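Local coordinates for protein triosephosphate isomerase (Trichomonas vaginalis, PDB 4O4V) that probably interconverts D-glyceraldehyde 3-phosphate and dihydroxyacetone phosphate in glycolysis and gluconeogenesis, working as a homodimer of TIM barrels, at residues Ala112-Ala115 and Leu116-Met120; Met185-Val188 and Ile189-Leu193; Ala222-Pro225 and Asp226-Gly229; Phe230-Gly233 and Gly234-Glu238. All coordinates share one frame; numbering follows the deposited sequence. Where two conformers were deposited one is given.

From the N terminus, contact 1 ends helix 105-117 and turns the chain into strand 121-126 of the barrel. Contact 2 lies within helix 179-197, between strands 161-165 and 207-209. Contact 3 is the turn that leads from helix 218-222 into strand 229-232, and contact 4 follows directly, where that last strand gives way to a 3-10 turn before helix 240-246. Every contact is local, and they follow one another in series; none nests in or crosses another. Contacts 2 and 3 nevertheless touch: Arg190 forms salt bridges with Asp226 and Asp228. Contacts 3 and 4 meet where Phe230 packs on Ala222, while contact 1 stands apart, about 25 Å from contact 4 between centres.

Contact 1: Ala112-Ala115 and Leu116-Met120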
# COMPACT_ATOMS: atom_id res chain seq x y z
N ALA A 112 -14.11 2.50 -6.12
CA ALA A 112 -15.42 2.22 -5.55
C ALA A 112 -16.20 1.25 -6.43
O ALA A 112 -16.79 0.29 -5.93
CB ALA A 112 -16.21 3.51 -5.38
N LYS A 113 -16.20 1.49 -7.74
CA LYS A 113 -16.90 0.61 -8.66
C LYS A 113 -16.31 -0.80 -8.59
O LYS A 113 -17.06 -1.78 -8.51
CB LYS A 113 -16.79 1.16 -10.07
CG LYS A 113 -17.50 0.31 -11.14
CD LYS A 113 -17.45 0.97 -12.52
CE LYS A 113 -18.20 0.19 -13.61
NZ LYS A 113 -17.55 -1.08 -13.92
N PHE A 114 -14.99 -0.91 -8.67
CA PHE A 114 -14.34 -2.21 -8.69
C PHE A 114 -14.57 -2.96 -7.38
O PHE A 114 -14.90 -4.15 -7.40
CB PHE A 114 -12.84 -2.07 -8.97
CG PHE A 114 -12.15 -3.38 -9.09
CD1 PHE A 114 -12.30 -4.13 -10.22
CD2 PHE A 114 -11.36 -3.87 -8.05
CE1 PHE A 114 -11.70 -5.37 -10.32
CE2 PHE A 114 -10.75 -5.09 -8.18
CZ PHE A 114 -10.93 -5.83 -9.30
N ALA A 115 -14.45 -2.27 -6.26
CA ALA A 115 -14.66 -2.93 -4.96
C ALA A 115 -16.11 -3.46 -4.85
O ALA A 115 -16.33 -4.63 -4.50
CB ALA A 115 -14.34 -1.98 -3.83
N LEU A 116 -17.07 -2.60 -5.16
CA LEU A 116 -18.49 -2.97 -5.02
C LEU A 116 -18.86 -4.09 -5.97
O LEU A 116 -19.56 -5.04 -5.57
CB LEU A 116 -19.39 -1.76 -5.21
CG LEU A 116 -19.31 -0.74 -4.08
CD1 LEU A 116 -19.89 0.57 -4.51
CD2 LEU A 116 -19.98 -1.25 -2.81
N GLU A 117 -18.40 -4.03 -7.22
CA GLU A 117 -18.80 -5.06 -8.16
C GLU A 117 -18.15 -6.38 -7.83
O GLU A 117 -18.63 -7.43 -8.30
CB GLU A 117 -18.60 -4.59 -9.62
CG GLU A 117 -17.24 -4.60 -10.06
CD GLU A 117 -16.99 -3.76 -11.33
OE1 GLU A 117 -17.91 -3.13 -11.89
OE2 GLU A 117 -15.82 -3.73 -11.75
N ASN A 118 -17.12 -6.39 -7.00
CA ASN A 118 -16.45 -7.61 -6.55
C ASN A 118 -16.81 -8.01 -5.12
O ASN A 118 -16.11 -8.79 -4.49
CB ASN A 118 -14.93 -7.48 -6.72
CG ASN A 118 -14.50 -7.62 -8.15
OD1 ASN A 118 -14.24 -8.75 -8.60
ND2 ASN A 118 -14.47 -6.54 -8.90
N GLY A 119 -17.91 -7.47 -4.61
CA GLY A 119 -18.50 -7.94 -3.37
C GLY A 119 -17.97 -7.34 -2.08
O GLY A 119 -18.23 -7.88 -1.02
N MET A 120 -17.22 -6.24 -2.17
CA MET A 120 -16.82 -5.45 -1.02
C MET A 120 -17.91 -4.50 -0.61
O MET A 120 -18.80 -4.14 -1.37
CB MET A 120 -15.61 -4.60 -1.34
CG MET A 120 -14.43 -5.40 -1.75
SD MET A 120 -13.77 -6.47 -0.46
CE MET A 120 -13.13 -5.34 0.77
O HOH W 1 -14.72 -1.76 -12.91
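Ala115 and Met120 meet where a Schellman motif closes helix 105-117. Met120 N reaches back to Ala115 O at 3.0 Å, approaching from above the carbonyl plane, and Gly119 N bonds to Leu116 O inside that loop. Gly119, with its positive phi, is the C-prime residue. On the apolar side of the turn Ala115 CB lies 3.8 Å from Met120 CB, and Ala115 also rests on Ile122 of strand 121-126, so the helix end packs against the barrel strand that follows. Glu117, the last helical residue, reaches back one turn along the surface to Lys113. Its CG sits between the backbone N and the carbonyl carbon (chi1 76°), and the chain then extends toward the lysine, whose NZ meets OE1 on the syn side at 2.9 Å. A water accepts from NZ and donates to OE2, reaching the second oxygen only indirectly. Phe114 has its CG trans to the backbone N, which lays the ring alongside the last turn, with Pro69 and Val79 also touching it. Asn118, the first residue to leave helical geometry, brings its ND2 over one face of this ring, the amide inclined 44° to it. That nitrogen lies 3.3 Å above the ring plane, offset toward the rim, and gives a nearly straight hydrogen bond of 2.9 Å to Phe114 O, which lies in the plane of the amide.

Contact 2: Met185-Val188 and Ile189-Leu193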
# COMPACT_ATOMS: atom_id res chain seq x y z
N MET A 185 -23.10 19.21 7.95
CA MET A 185 -22.48 18.60 6.77
C MET A 185 -23.02 17.22 6.48
O MET A 185 -23.17 16.85 5.32
CB MET A 185 -20.96 18.59 6.88
CG MET A 185 -20.34 20.00 6.86
SD MET A 185 -20.83 21.05 5.51
CE MET A 185 -19.91 20.30 4.17
N CYS A 186 -23.34 16.44 7.52
CA CYS A 186 -23.98 15.15 7.27
C CYS A 186 -25.34 15.32 6.63
O CYS A 186 -25.70 14.57 5.71
CB CYS A 186 -24.04 14.33 8.56
SG CYS A 186 -22.41 13.75 9.13
N LYS A 187 -26.08 16.34 7.05
CA LYS A 187 -27.36 16.67 6.41
C LYS A 187 -27.17 17.13 4.95
O LYS A 187 -27.93 16.74 4.06
CB LYS A 187 -28.08 17.75 7.22
CG LYS A 187 -29.41 18.21 6.62
CD LYS A 187 -30.39 17.12 6.28
CE LYS A 187 -31.79 17.72 5.99
NZ LYS A 187 -32.70 16.68 5.42
N VAL A 188 -26.14 17.93 4.69
CA VAL A 188 -25.85 18.32 3.32
C VAL A 188 -25.66 17.08 2.43
O VAL A 188 -26.20 17.00 1.33
CB VAL A 188 -24.59 19.22 3.28
CG1 VAL A 188 -23.95 19.24 1.88
CG2 VAL A 188 -24.90 20.65 3.74
N ILE A 189 -24.88 16.11 2.91
CA ILE A 189 -24.65 14.91 2.12
C ILE A 189 -25.96 14.12 1.89
O ILE A 189 -26.22 13.66 0.80
CB ILE A 189 -23.57 14.04 2.79
CG1 ILE A 189 -22.21 14.77 2.77
CG2 ILE A 189 -23.46 12.70 2.09
CD1 ILE A 189 -21.19 14.21 3.70
N ARG A 190 -26.74 13.97 2.95
CA ARG A 190 -28.00 13.24 2.81
C ARG A 190 -28.91 13.91 1.79
O ARG A 190 -29.55 13.22 0.99
CB ARG A 190 -28.72 13.08 4.14
CG ARG A 190 -29.76 11.96 4.13
CD ARG A 190 -30.41 11.65 5.46
NE ARG A 190 -29.41 11.42 6.50
CZ ARG A 190 -28.66 10.33 6.63
NH1 ARG A 190 -28.78 9.30 5.87
NH2 ARG A 190 -27.72 10.31 7.59
N ASP A 191 -28.95 15.23 1.80
CA ASP A 191 -29.78 15.94 0.83
C ASP A 191 -29.26 15.83 -0.60
O ASP A 191 -30.06 15.78 -1.54
CB ASP A 191 -29.95 17.39 1.24
CG ASP A 191 -30.88 17.56 2.44
OD1 ASP A 191 -31.64 16.62 2.78
OD2 ASP A 191 -30.83 18.66 3.03
N ILE A 192 -27.96 15.79 -0.78
CA ILE A 192 -27.41 15.54 -2.11
C ILE A 192 -27.86 14.15 -2.60
O ILE A 192 -28.30 13.98 -3.74
CB ILE A 192 -25.88 15.63 -2.10
CG1 ILE A 192 -25.41 17.07 -1.85
CG2 ILE A 192 -25.30 15.08 -3.40
CD1 ILE A 192 -24.01 17.18 -1.28
N LEU A 193 -27.70 13.14 -1.76
CA LEU A 193 -28.18 11.81 -2.12
C LEU A 193 -29.66 11.85 -2.47
O LEU A 193 -30.08 11.29 -3.49
CB LEU A 193 -27.97 10.80 -0.99
CG LEU A 193 -26.52 10.50 -0.63
CD1 LEU A 193 -26.50 9.52 0.54
CD2 LEU A 193 -25.75 9.91 -1.82
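Met185 O through Val188 O accept the amide hydrogens of Ile189 through Ile192 in turn, an unbroken run of i to i+4 bonds of 2.9 to 3.0 Å. On the outer side of this helix Lys187 and Asp191 form a salt bridge one turn apart, NZ to OD1 at 2.8 Å. Lys187 leaves the backbone with CG trans to N (chi1 178°) and bends at chi2, which lays its aliphatic part across the carboxylate; CE comes within 3.3 Å of Asp191 OD2. The ammonium arrives on the syn side of OD1, 17° out of the carboxylate plane. The helix belongs to the outer layer of the TIM barrel, in the connection between strands 161-165 and 207-209, which also holds helix 199-204. Its inner face carries Ile189, which packs on Ile163, Tyr165 and Ile207, while Cys186 leans on Ile207 and on Val227. Val188 and Ile192 make a second pair along the helix, CG1 of the valine touching CD1 of the isoleucine at 3.8 Å. They point to helix 138-149, where Ser139 and Ser143 receive them. Ile192 CG1 and CD1 both run close beside Val188 O, the acceptor of its own N-H. Arg190 leaves its own turn altogether. Its guanidinium is buried and gripped on three nitrogens: NE by Asp226, NH2 by Asp228, and NH1 by the carbonyls of Ala202 and Val205. The Asp228 carboxylate, shared with Arg2, probably eases the closeness of the two guanidinium groups.

Contact 3: Ala222-Pro225 and Asp226-Gly229. With NA (sodium ion), chain B.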
# COMPACT_ATOMS: atom_id res chain seq x y z
N ALA A 222 -23.27 11.84 18.48
CA ALA A 222 -24.16 10.73 18.12
C ALA A 222 -25.62 11.16 18.10
O ALA A 222 -26.41 10.68 17.29
CB ALA A 222 -23.97 9.58 19.11
N ALA A 223 -25.99 12.04 19.02
CA ALA A 223 -27.37 12.50 19.11
C ALA A 223 -27.80 13.34 17.92
O ALA A 223 -29.01 13.53 17.72
CB ALA A 223 -27.56 13.30 20.41
N CYS A 224 -26.90 13.86 17.12
CA CYS A 224 -27.30 14.65 15.96
C CYS A 224 -28.09 13.77 15.00
O CYS A 224 -27.71 12.62 14.74
CB CYS A 224 -26.07 15.17 15.26
SG CYS A 224 -25.10 16.38 16.16
N PRO A 225 -29.20 14.29 14.45
CA PRO A 225 -30.11 13.40 13.69
C PRO A 225 -29.53 12.83 12.41
O PRO A 225 -29.91 11.73 12.01
CB PRO A 225 -31.31 14.30 13.40
CG PRO A 225 -30.83 15.67 13.56
CD PRO A 225 -29.77 15.63 14.66
N ASP A 226 -28.65 13.56 11.72
CA ASP A 226 -28.08 13.05 10.48
C ASP A 226 -26.74 12.36 10.62
O ASP A 226 -26.20 11.90 9.63
CB ASP A 226 -28.06 14.11 9.41
CG ASP A 226 -29.47 14.45 8.96
OD1 ASP A 226 -30.00 13.74 8.09
OD2 ASP A 226 -30.04 15.42 9.50
N VAL A 227 -26.20 12.34 11.83
CA VAL A 227 -24.95 11.64 12.12
C VAL A 227 -25.28 10.21 12.51
O VAL A 227 -25.91 9.96 13.55
CB VAL A 227 -24.17 12.36 13.25
CG1 VAL A 227 -22.92 11.57 13.65
CG2 VAL A 227 -23.77 13.75 12.81
N ASP A 228 -24.85 9.26 11.68
CA ASP A 228 -25.15 7.85 11.89
C ASP A 228 -24.01 7.06 12.48
O ASP A 228 -24.08 5.81 12.54
CB ASP A 228 -25.54 7.20 10.55
CG ASP A 228 -26.71 7.85 9.88
OD1 ASP A 228 -27.73 8.20 10.57
OD2 ASP A 228 -26.69 7.99 8.67
N GLY A 229 -22.96 7.74 12.93
CA GLY A 229 -21.80 7.08 13.47
C GLY A 229 -20.56 7.82 13.12
O GLY A 229 -20.59 9.02 12.78
NA NA B . -27.45 10.33 15.22
O HOH W 2 -29.39 9.80 13.95
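Cys224 and Val227 face each other across the turn, the CB of the cysteine lying 3.6 Å from CG2 of the valine. Val227 chi1 of 175° puts CG1 trans to the backbone N and leaves CG2 beside that N, on the side where Cys224 CB lies. Pro225 and Asp226, at the two corners, stand at an angle to one another: the proline ring lies beside the start of the aspartate, and Asp226 OD2 comes no nearer than 4.1 Å to Pro225 CG. That carboxylate faces helix 179-197, where OD2 accepts a hydrogen bond from Gln183 NE2. These four residues make a type I beta turn, closed by Val227 N to Cys224 O at 3.3 Å; the donor comes from well above the carbonyl plane (63°), not along a lone pair. The turn also supplies ligands to a sodium ion, in the stretch that leads the barrel from helix 218-222 into its last strand. Three carbonyls converge on the metal: Ala222 O and Val227 O at 2.3 Å each, and Cys224 O at 2.4 Å. Ser251 OG, near the C terminus, and a water are the other two ligands. The water is also held by Pro225 O, to which it donates at 2.8 Å, so the turn fixes its position as well. Cys224 O therefore serves both the metal and the Val227 amide. Beyond the turn lies the buried Asp228 carboxylate; besides Arg190, its OD2 also takes Arg2 NE and the backbone N of Ile207.

Contact 4: Phe230-Gly233 and Gly234-Glu238; sequences FLVG and GASLE
Val232 places CG1 trans to its backbone N (chi1 -177°), and Ser236 swings OG to the side of its own N, trans to its carbonyl carbon (chi1 -55°). The two settings bring the valine branch and the hydroxyl together, CG1 to OG at 3.5 Å. In this conformer, one of two deposited for Ser236, OG lies 2.8 Å from Val232 O and equally near Gly233 O, and the hydroxyl's single proton has both of these successive carbonyls within reach. Gly233 O also receives Ser236 N at 2.9 Å, N-H...O 151°, with the donor above the carbonyl plane. This bond opens a 3-10 turn over Gly234 to Leu237, continued by Leu237 N to Gly234 O and Glu238 N to Ala235 O. The sequence GGAS lies on the loop after the eighth strand of the TIM barrel; in triosephosphate isomerases generally, the backbone amides of this glycine-rich loop help to hold the substrate phosphate, and the same is probable here. Val232 also touches the turn on its apolar side, with CG1 3.8 Å from Ala235 CB. Ile244 of helix 240-246 packs on both side chains and Phe241 on the valine, so strand end and turn rest on the same helix. The strand is bonded to strand 5-9 through Val232 to Gly7 and Asn9, and to strand 207-209 through Leu231 to Tyr209. Leu237 leans on Trp10 and Asn13.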
# COMPACT_ATOMS: atom_id res chain seq x y z
N PHE A 230 -19.43 7.11 13.18
CA PHE A 230 -18.11 7.71 13.20
C PHE A 230 -17.11 6.90 12.42
O PHE A 230 -17.19 5.65 12.42
CB PHE A 230 -17.58 7.84 14.64
CG PHE A 230 -18.50 8.63 15.52
CD1 PHE A 230 -18.71 9.97 15.26
CD2 PHE A 230 -19.17 8.06 16.59
CE1 PHE A 230 -19.56 10.72 16.03
CE2 PHE A 230 -20.01 8.81 17.35
CZ PHE A 230 -20.20 10.14 17.10
N LEU A 231 -16.16 7.58 11.79
CA LEU A 231 -14.91 6.96 11.36
C LEU A 231 -13.86 7.56 12.27
O LEU A 231 -13.50 8.73 12.17
CB LEU A 231 -14.61 7.25 9.88
CG LEU A 231 -13.36 6.51 9.36
CD1 LEU A 231 -13.49 5.02 9.46
CD2 LEU A 231 -13.06 6.93 7.91
N VAL A 232 -13.42 6.77 13.25
CA VAL A 232 -12.61 7.23 14.38
C VAL A 232 -11.16 7.14 14.01
O VAL A 232 -10.71 6.13 13.46
CB VAL A 232 -12.89 6.35 15.61
CG1 VAL A 232 -12.12 6.83 16.83
CG2 VAL A 232 -14.37 6.31 15.94
N GLY A 233 -10.40 8.15 14.38
CA GLY A 233 -8.95 8.17 14.22
C GLY A 233 -8.23 7.61 15.43
O GLY A 233 -8.38 6.44 15.78
N GLY A 234 -7.45 8.44 16.10
CA GLY A 234 -6.57 8.00 17.15
C GLY A 234 -7.21 7.26 18.31
O GLY A 234 -6.59 6.38 18.88
N ALA A 235 -8.45 7.60 18.66
CA ALA A 235 -9.12 6.88 19.74
C ALA A 235 -9.35 5.41 19.43
O ALA A 235 -9.63 4.63 20.33
CB ALA A 235 -10.38 7.58 20.17
N SER A 236 -9.28 5.04 18.15
CA SER A 236 -9.36 3.64 17.71
C SER A 236 -8.36 2.73 18.40
O SER A 236 -8.61 1.55 18.61
CB SER A 236 -9.19 3.51 16.18
OG SER A 236 -10.10 4.30 15.45
N LEU A 237 -7.20 3.29 18.74
CA LEU A 237 -6.07 2.57 19.29
C LEU A 237 -6.12 2.55 20.81
O LEU A 237 -5.19 2.06 21.45
CB LEU A 237 -4.77 3.27 18.86
CG LEU A 237 -4.57 3.40 17.34
CD1 LEU A 237 -3.36 4.26 17.01
CD2 LEU A 237 -4.41 2.03 16.71
N GLU A 238 -7.21 3.03 21.40
CA GLU A 238 -7.28 3.30 22.85
C GLU A 238 -8.54 2.68 23.44
O GLU A 238 -9.49 2.43 22.72
CB GLU A 238 -7.33 4.81 23.09
CG GLU A 238 -6.15 5.60 22.52
CD GLU A 238 -6.29 7.11 22.67
OE1 GLU A 238 -7.41 7.67 22.64
OE2 GLU A 238 -5.22 7.77 22.81